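Local coordinates for protein cytosolic IMP-GMP specific 5'-nucleotidase (PDB 4OHF) that probably removes the 5'-phosphate from nucleoside monophosphates such as IMP and GMP, using magnesium bound in a HAD-type phosphohydrolase domain, at residues M14-L28 against V191-I205. Residues are numbered along the deposited sequence; the frame is centred on the assembly and turned at random.
Sequences MRKIKLIGLDMDHTL and VVEGLKHFIRYGKKI. With MG (magnesium ion), chain J; PO4 (phosphate ion), chain H.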
loop_
_atom_site.group_PDB
_atom_site.type_symbol
_atom_site.label_atom_id
_atom_site.label_comp_id
_atom_site.label_asym_id
_atom_site.label_seq_id
_atom_site.Cartn_x
_atom_site.Cartn_y
_atom_site.Cartn_z
ATOM N N MET B 14 -18.586 -18.961 27.696
ATOM C CA MET B 14 -19.778 -18.118 27.800
ATOM C C MET B 14 -19.996 -17.553 29.201
ATOM O O MET B 14 -20.623 -16.506 29.360
ATOM C CB MET B 14 -21.032 -18.875 27.357
ATOM C CG MET B 14 -21.156 -19.084 25.856
ATOM S SD MET B 14 -21.034 -17.580 24.854
ATOM C CE MET B 14 -22.712 -16.971 24.930
ATOM N N ARG B 15 -19.477 -18.249 30.207
ATOM C CA ARG B 15 -19.604 -17.823 31.596
ATOM C C ARG B 15 -18.986 -16.445 31.784
ATOM O O ARG B 15 -19.508 -15.623 32.537
ATOM C CB ARG B 15 -18.908 -18.834 32.517
ATOM C CG ARG B 15 -18.777 -18.403 33.981
ATOM C CD ARG B 15 -19.761 -19.126 34.896
ATOM N NE ARG B 15 -19.620 -20.579 34.820
ATOM C CZ ARG B 15 -20.335 -21.433 35.549
ATOM N NH1 ARG B 15 -21.234 -20.976 36.413
ATOM N NH2 ARG B 15 -20.165 -22.744 35.403
ATOM N N LYS B 16 -17.883 -16.195 31.084
ATOM C CA LYS B 16 -17.176 -14.923 31.191
ATOM C C LYS B 16 -17.654 -13.853 30.219
ATOM O O LYS B 16 -17.046 -12.788 30.110
ATOM C CB LYS B 16 -15.666 -15.139 31.025
ATOM C CG LYS B 16 -15.019 -15.952 32.148
ATOM C CD LYS B 16 -13.488 -15.964 32.015
ATOM C CE LYS B 16 -12.797 -16.767 33.134
ATOM N NZ LYS B 16 -13.072 -16.230 34.513
ATOM N N ILE B 17 -18.740 -14.138 29.512
ATOM C CA ILE B 17 -19.309 -13.183 28.567
ATOM C C ILE B 17 -20.435 -12.416 29.259
ATOM O O ILE B 17 -21.423 -13.005 29.698
ATOM C CB ILE B 17 -19.874 -13.900 27.313
ATOM C CG1 ILE B 17 -18.725 -14.428 26.462
ATOM C CG2 ILE B 17 -20.748 -12.948 26.497
ATOM C CD1 ILE B 17 -17.782 -13.352 25.968
ATOM N N LYS B 18 -20.292 -11.100 29.341
ATOM C CA LYS B 18 -21.299 -10.297 30.016
ATOM C C LYS B 18 -22.374 -9.728 29.099
ATOM O O LYS B 18 -23.552 -9.678 29.458
ATOM C CB LYS B 18 -20.624 -9.166 30.801
ATOM C CG LYS B 18 -19.780 -9.626 31.975
ATOM C CD LYS B 18 -19.137 -8.422 32.653
ATOM C CE LYS B 18 -18.253 -8.814 33.835
ATOM N NZ LYS B 18 -17.506 -7.617 34.358
ATOM N N LEU B 19 -21.973 -9.288 27.917
ATOM C CA LEU B 19 -22.923 -8.734 26.969
ATOM C C LEU B 19 -22.883 -9.480 25.638
ATOM O O LEU B 19 -21.811 -9.817 25.129
ATOM C CB LEU B 19 -22.631 -7.253 26.728
ATOM C CG LEU B 19 -22.769 -6.294 27.911
ATOM C CD1 LEU B 19 -21.441 -5.596 28.172
ATOM C CD2 LEU B 19 -23.843 -5.262 27.602
ATOM N N ILE B 20 -24.065 -9.755 25.093
ATOM C CA ILE B 20 -24.181 -10.402 23.799
ATOM C C ILE B 20 -24.840 -9.422 22.821
ATOM O O ILE B 20 -26.008 -9.067 22.971
ATOM C CB ILE B 20 -25.027 -11.677 23.871
ATOM C CG1 ILE B 20 -24.272 -12.760 24.630
ATOM C CG2 ILE B 20 -25.318 -12.172 22.487
ATOM C CD1 ILE B 20 -25.091 -13.994 24.881
ATOM N N GLY B 21 -24.067 -8.978 21.836
ATOM C CA GLY B 21 -24.575 -8.055 20.839
ATOM C C GLY B 21 -25.131 -8.824 19.660
ATOM O O GLY B 21 -24.440 -9.656 19.068
ATOM N N LEU B 22 -26.385 -8.546 19.319
ATOM C CA LEU B 22 -27.026 -9.245 18.215
ATOM C C LEU B 22 -27.322 -8.379 17.012
ATOM O O LEU B 22 -27.878 -7.292 17.135
ATOM C CB LEU B 22 -28.346 -9.884 18.668
ATOM C CG LEU B 22 -28.310 -10.893 19.819
ATOM C CD1 LEU B 22 -29.743 -11.272 20.226
ATOM C CD2 LEU B 22 -27.516 -12.119 19.397
ATOM N N ASP B 23 -26.944 -8.888 15.850
ATOM C CA ASP B 23 -27.213 -8.261 14.566
ATOM C C ASP B 23 -28.717 -8.520 14.418
ATOM O O ASP B 23 -29.187 -9.577 14.810
ATOM C CB ASP B 23 -26.399 -9.008 13.504
ATOM C CG ASP B 23 -26.848 -8.723 12.087
ATOM O OD1 ASP B 23 -27.997 -9.045 11.731
ATOM O OD2 ASP B 23 -26.031 -8.190 11.316
ATOM N N MET B 24 -29.482 -7.580 13.879
ATOM C CA MET B 24 -30.925 -7.808 13.749
ATOM C C MET B 24 -31.384 -8.544 12.486
ATOM O O MET B 24 -31.847 -9.684 12.563
ATOM C CB MET B 24 -31.700 -6.494 13.863
ATOM C CG MET B 24 -33.183 -6.673 13.653
ATOM S SD MET B 24 -34.181 -5.156 13.782
ATOM C CE MET B 24 -33.819 -4.357 12.235
ATOM N N ASP B 25 -31.273 -7.904 11.330
ATOM C CA ASP B 25 -31.714 -8.531 10.094
ATOM C C ASP B 25 -30.871 -9.738 9.693
ATOM O O ASP B 25 -29.709 -9.601 9.340
ATOM C CB ASP B 25 -31.747 -7.496 8.964
ATOM C CG ASP B 25 -32.795 -6.409 9.197
ATOM O OD1 ASP B 25 -34.004 -6.725 9.259
ATOM O OD2 ASP B 25 -32.407 -5.232 9.326
ATOM N N HIS B 26 -31.481 -10.918 9.777
ATOM C CA HIS B 26 -30.879 -12.216 9.440
ATOM C C HIS B 26 -30.179 -12.933 10.589
ATOM O O HIS B 26 -29.750 -14.074 10.424
ATOM C CB HIS B 26 -29.930 -12.115 8.241
ATOM C CG HIS B 26 -30.583 -11.594 7.001
ATOM N ND1 HIS B 26 -30.471 -10.282 6.591
ATOM C CD2 HIS B 26 -31.407 -12.195 6.108
ATOM C CE1 HIS B 26 -31.198 -10.095 5.504
ATOM N NE2 HIS B 26 -31.775 -11.240 5.188
ATOM N N THR B 27 -30.049 -12.286 11.747
ATOM C CA THR B 27 -29.440 -12.971 12.880
ATOM C C THR B 27 -30.542 -13.159 13.914
ATOM O O THR B 27 -31.057 -14.266 14.070
ATOM C CB THR B 27 -28.248 -12.185 13.484
ATOM O OG1 THR B 27 -27.204 -12.086 12.512
ATOM C CG2 THR B 27 -27.696 -12.904 14.710
ATOM N N LEU B 28 -30.922 -12.083 14.597
ATOM C CA LEU B 28 -31.987 -12.141 15.604
ATOM C C LEU B 28 -33.344 -12.385 14.968
ATOM O O LEU B 28 -34.168 -13.110 15.519
ATOM C CB LEU B 28 -32.059 -10.840 16.403
ATOM C CG LEU B 28 -33.260 -10.657 17.334
ATOM C CD1 LEU B 28 -33.324 -11.766 18.386
ATOM C CD2 LEU B 28 -33.138 -9.301 18.000
ATOM N N VAL B 191 -36.586 -18.338 19.793
ATOM C CA VAL B 191 -35.723 -17.169 19.924
ATOM C C VAL B 191 -36.054 -16.401 21.192
ATOM O O VAL B 191 -35.166 -16.092 21.980
ATOM C CB VAL B 191 -35.851 -16.201 18.711
ATOM C CG1 VAL B 191 -35.140 -14.894 19.010
ATOM C CG2 VAL B 191 -35.254 -16.831 17.472
ATOM N N VAL B 192 -37.336 -16.096 21.381
ATOM C CA VAL B 192 -37.776 -15.364 22.561
ATOM C C VAL B 192 -37.490 -16.147 23.838
ATOM O O VAL B 192 -36.957 -15.596 24.805
ATOM C CB VAL B 192 -39.279 -15.016 22.469
ATOM C CG1 VAL B 192 -39.809 -14.567 23.819
ATOM C CG2 VAL B 192 -39.472 -13.889 21.462
ATOM N N GLU B 193 -37.831 -17.428 23.849
ATOM C CA GLU B 193 -37.561 -18.235 25.032
ATOM C C GLU B 193 -36.063 -18.208 25.310
ATOM O O GLU B 193 -35.630 -18.075 26.460
ATOM C CB GLU B 193 -38.017 -19.685 24.836
ATOM C CG GLU B 193 -39.508 -19.873 24.576
ATOM C CD GLU B 193 -40.396 -18.938 25.415
ATOM O OE1 GLU B 193 -40.150 -18.802 26.645
ATOM O OE2 GLU B 193 -41.347 -18.342 24.838
ATOM N N GLY B 194 -35.278 -18.321 24.242
ATOM C CA GLY B 194 -33.833 -18.318 24.359
ATOM C C GLY B 194 -33.275 -17.064 24.990
ATOM O O GLY B 194 -32.426 -17.129 25.879
ATOM N N LEU B 195 -33.738 -15.913 24.523
ATOM C CA LEU B 195 -33.282 -14.664 25.084
ATOM C C LEU B 195 -33.626 -14.640 26.568
ATOM O O LEU B 195 -32.771 -14.355 27.412
ATOM C CB LEU B 195 -33.938 -13.491 24.359
ATOM C CG LEU B 195 -33.437 -13.330 22.923
ATOM C CD1 LEU B 195 -34.247 -12.277 22.195
ATOM C CD2 LEU B 195 -31.971 -12.956 22.952
ATOM N N LYS B 196 -34.877 -14.952 26.889
ATOM C CA LYS B 196 -35.300 -14.966 28.275
ATOM C C LYS B 196 -34.373 -15.876 29.058
ATOM O O LYS B 196 -33.876 -15.517 30.121
ATOM C CB LYS B 196 -36.736 -15.451 28.389
ATOM C CG LYS B 196 -37.771 -14.391 28.077
ATOM C CD LYS B 196 -39.120 -14.861 28.562
ATOM C CE LYS B 196 -40.235 -13.884 28.253
ATOM N NZ LYS B 196 -41.533 -14.335 28.846
ATOM N N HIS B 197 -34.124 -17.056 28.518
ATOM C CA HIS B 197 -33.231 -17.980 29.176
ATOM C C HIS B 197 -31.950 -17.243 29.568
ATOM O O HIS B 197 -31.633 -17.112 30.747
ATOM C CB HIS B 197 -32.885 -19.129 28.240
ATOM C CG HIS B 197 -32.174 -20.262 28.914
ATOM N ND1 HIS B 197 -31.293 -21.089 28.248
ATOM C CD2 HIS B 197 -32.228 -20.714 30.191
ATOM C CE1 HIS B 197 -30.832 -22.001 29.088
ATOM N NE2 HIS B 197 -31.384 -21.796 30.273
ATOM N N PHE B 198 -31.219 -16.756 28.569
ATOM C CA PHE B 198 -29.967 -16.041 28.810
ATOM C C PHE B 198 -30.068 -14.875 29.787
ATOM O O PHE B 198 -29.207 -14.712 30.650
ATOM C CB PHE B 198 -29.369 -15.535 27.491
ATOM C CG PHE B 198 -28.484 -16.533 26.798
ATOM C CD1 PHE B 198 -27.203 -16.176 26.393
ATOM C CD2 PHE B 198 -28.920 -17.828 26.553
ATOM C CE1 PHE B 198 -26.368 -17.096 25.756
ATOM C CE2 PHE B 198 -28.091 -18.752 25.915
ATOM C CZ PHE B 198 -26.814 -18.381 25.521
ATOM N N ILE B 199 -31.097 -14.052 29.649
ATOM C CA ILE B 199 -31.248 -12.910 30.539
ATOM C C ILE B 199 -31.421 -13.402 31.969
ATOM O O ILE B 199 -30.857 -12.848 32.914
ATOM C CB ILE B 199 -32.464 -12.067 30.149
ATOM C CG1 ILE B 199 -32.305 -11.582 28.710
ATOM C CG2 ILE B 199 -32.595 -10.886 31.092
ATOM C CD1 ILE B 199 -33.561 -11.000 28.117
ATOM N N ARG B 200 -32.201 -14.463 32.107
ATOM C CA ARG B 200 -32.480 -15.068 33.393
ATOM C C ARG B 200 -31.182 -15.345 34.151
ATOM O O ARG B 200 -31.138 -15.213 35.371
ATOM C CB ARG B 200 -33.260 -16.358 33.163
ATOM C CG ARG B 200 -33.994 -16.913 34.353
ATOM C CD ARG B 200 -34.847 -18.094 33.897
ATOM N NE ARG B 200 -35.835 -17.676 32.897
ATOM C CZ ARG B 200 -36.145 -18.361 31.798
ATOM N NH1 ARG B 200 -37.059 -17.885 30.963
ATOM N NH2 ARG B 200 -35.537 -19.513 31.524
ATOM N N TYR B 201 -30.126 -15.710 33.427
ATOM C CA TYR B 201 -28.829 -16.001 34.031
ATOM C C TYR B 201 -27.909 -14.787 34.146
ATOM O O TYR B 201 -26.693 -14.939 34.279
ATOM C CB TYR B 201 -28.099 -17.089 33.244
ATOM C CG TYR B 201 -28.554 -18.506 33.526
ATOM C CD1 TYR B 201 -27.733 -19.396 34.220
ATOM C CD2 TYR B 201 -29.787 -18.977 33.055
ATOM C CE1 TYR B 201 -28.124 -20.727 34.434
ATOM C CE2 TYR B 201 -30.190 -20.300 33.262
ATOM C CZ TYR B 201 -29.353 -21.170 33.951
ATOM O OH TYR B 201 -29.741 -22.477 34.143
ATOM N N GLY B 202 -28.473 -13.587 34.077
ATOM C CA GLY B 202 -27.659 -12.390 34.215
ATOM C C GLY B 202 -26.968 -11.875 32.968
ATOM O O GLY B 202 -26.125 -10.987 33.034
ATOM N N LYS B 203 -27.326 -12.431 31.823
ATOM C CA LYS B 203 -26.738 -12.014 30.559
ATOM C C LYS B 203 -27.415 -10.736 30.064
ATOM O O LYS B 203 -28.622 -10.577 30.195
ATOM C CB LYS B 203 -26.939 -13.110 29.524
ATOM C CG LYS B 203 -25.681 -13.633 28.896
ATOM C CD LYS B 203 -24.814 -14.352 29.901
ATOM C CE LYS B 203 -23.676 -15.066 29.204
ATOM N NZ LYS B 203 -22.718 -15.601 30.203
ATOM N N LYS B 204 -26.638 -9.818 29.505
ATOM C CA LYS B 204 -27.208 -8.589 28.965
ATOM C C LYS B 204 -27.222 -8.753 27.452
ATOM O O LYS B 204 -26.239 -9.175 26.862
ATOM C CB LYS B 204 -26.365 -7.373 29.343
ATOM C CG LYS B 204 -26.616 -6.829 30.737
ATOM C CD LYS B 204 -25.751 -5.593 30.943
ATOM C CE LYS B 204 -25.906 -4.978 32.325
ATOM N NZ LYS B 204 -24.956 -3.817 32.471
ATOM N N ILE B 205 -28.342 -8.418 26.829
ATOM C CA ILE B 205 -28.450 -8.561 25.393
ATOM C C ILE B 205 -28.741 -7.235 24.719
ATOM O O ILE B 205 -29.636 -6.503 25.141
ATOM C CB ILE B 205 -29.565 -9.565 25.059
ATOM C CG1 ILE B 205 -29.263 -10.883 25.764
ATOM C CG2 ILE B 205 -29.670 -9.765 23.552
ATOM C CD1 ILE B 205 -30.358 -11.884 25.655
HETATM MG MG MG J . -27.663 -9.006 9.555
HETATM P P PO4 H . -28.639 -5.609 10.318
HETATM O O1 PO4 H . -29.287 -4.761 9.281
HETATM O O2 PO4 H . -28.316 -6.937 9.757
HETATM O O3 PO4 H . -29.564 -5.774 11.472
HETATM O O4 PO4 H . -27.379 -4.961 10.763
HETATM O O HOH W 1 -26.982 -8.002 7.864
#
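A bend at chi2 (66°), followed by an extended run to the amine, carries the Lys203 chain toward the carbonyls of the Met14–Ile17 turn. In Ile20, CG1 sits beside the backbone N and chi2 is extended (174°), which sends CD1 out to the rim of the Phe198 ring, 3.4 Å from CD1 of that ring. Met14 CE meets the same ring in its plane, 3.8 Å from Phe198 CE1, so both methyl groups approach the edge and neither lies over a face.

The backbones pair as parallel neighbours within the large sheet. Lys204 straddles Leu19: its N donates to Lys18 O (3.1 Å) and its O accepts from Ile20 N at 2.9 Å, nearly straight at 167°. On the Leu19 face, the Lys204 chain lies alongside Leu19, pointing the same way. On the Ile20 face, Leu22 CD1 rests against two neighbouring methyls, Ile205 CG2 (3.7 Å) and Leu195 CD2 (3.9 Å). Leu28 CD1 continues this apolar layer to Val191 CG1 (3.7 Å), and helix 434-438 closes over it through Leu434 and Leu438.

Past strand 19-22, the Asp23 carboxylate and Asp25 carbonyl O bind magnesium together with Asp303, a water and O2 of a phosphate ion, probably from the crystallisation liquor; Asp25 N hydrogen-bonds phosphate O3. The sequence DMDHT matches the first HAD motif.

At the turn, Lys203 NZ donates a weak hydrogen bond to Ile17 O and another hydrogen bond to Pro442 O; its very short approach to Met14 O is doubtful. A buried ammonium among carbonyls would probably stay protonated, tying the turn before strand 19-22 to the residue preceding strand 204-208, while Ile20, Leu22 and Leu28 pack helix 189-200 against the sheet.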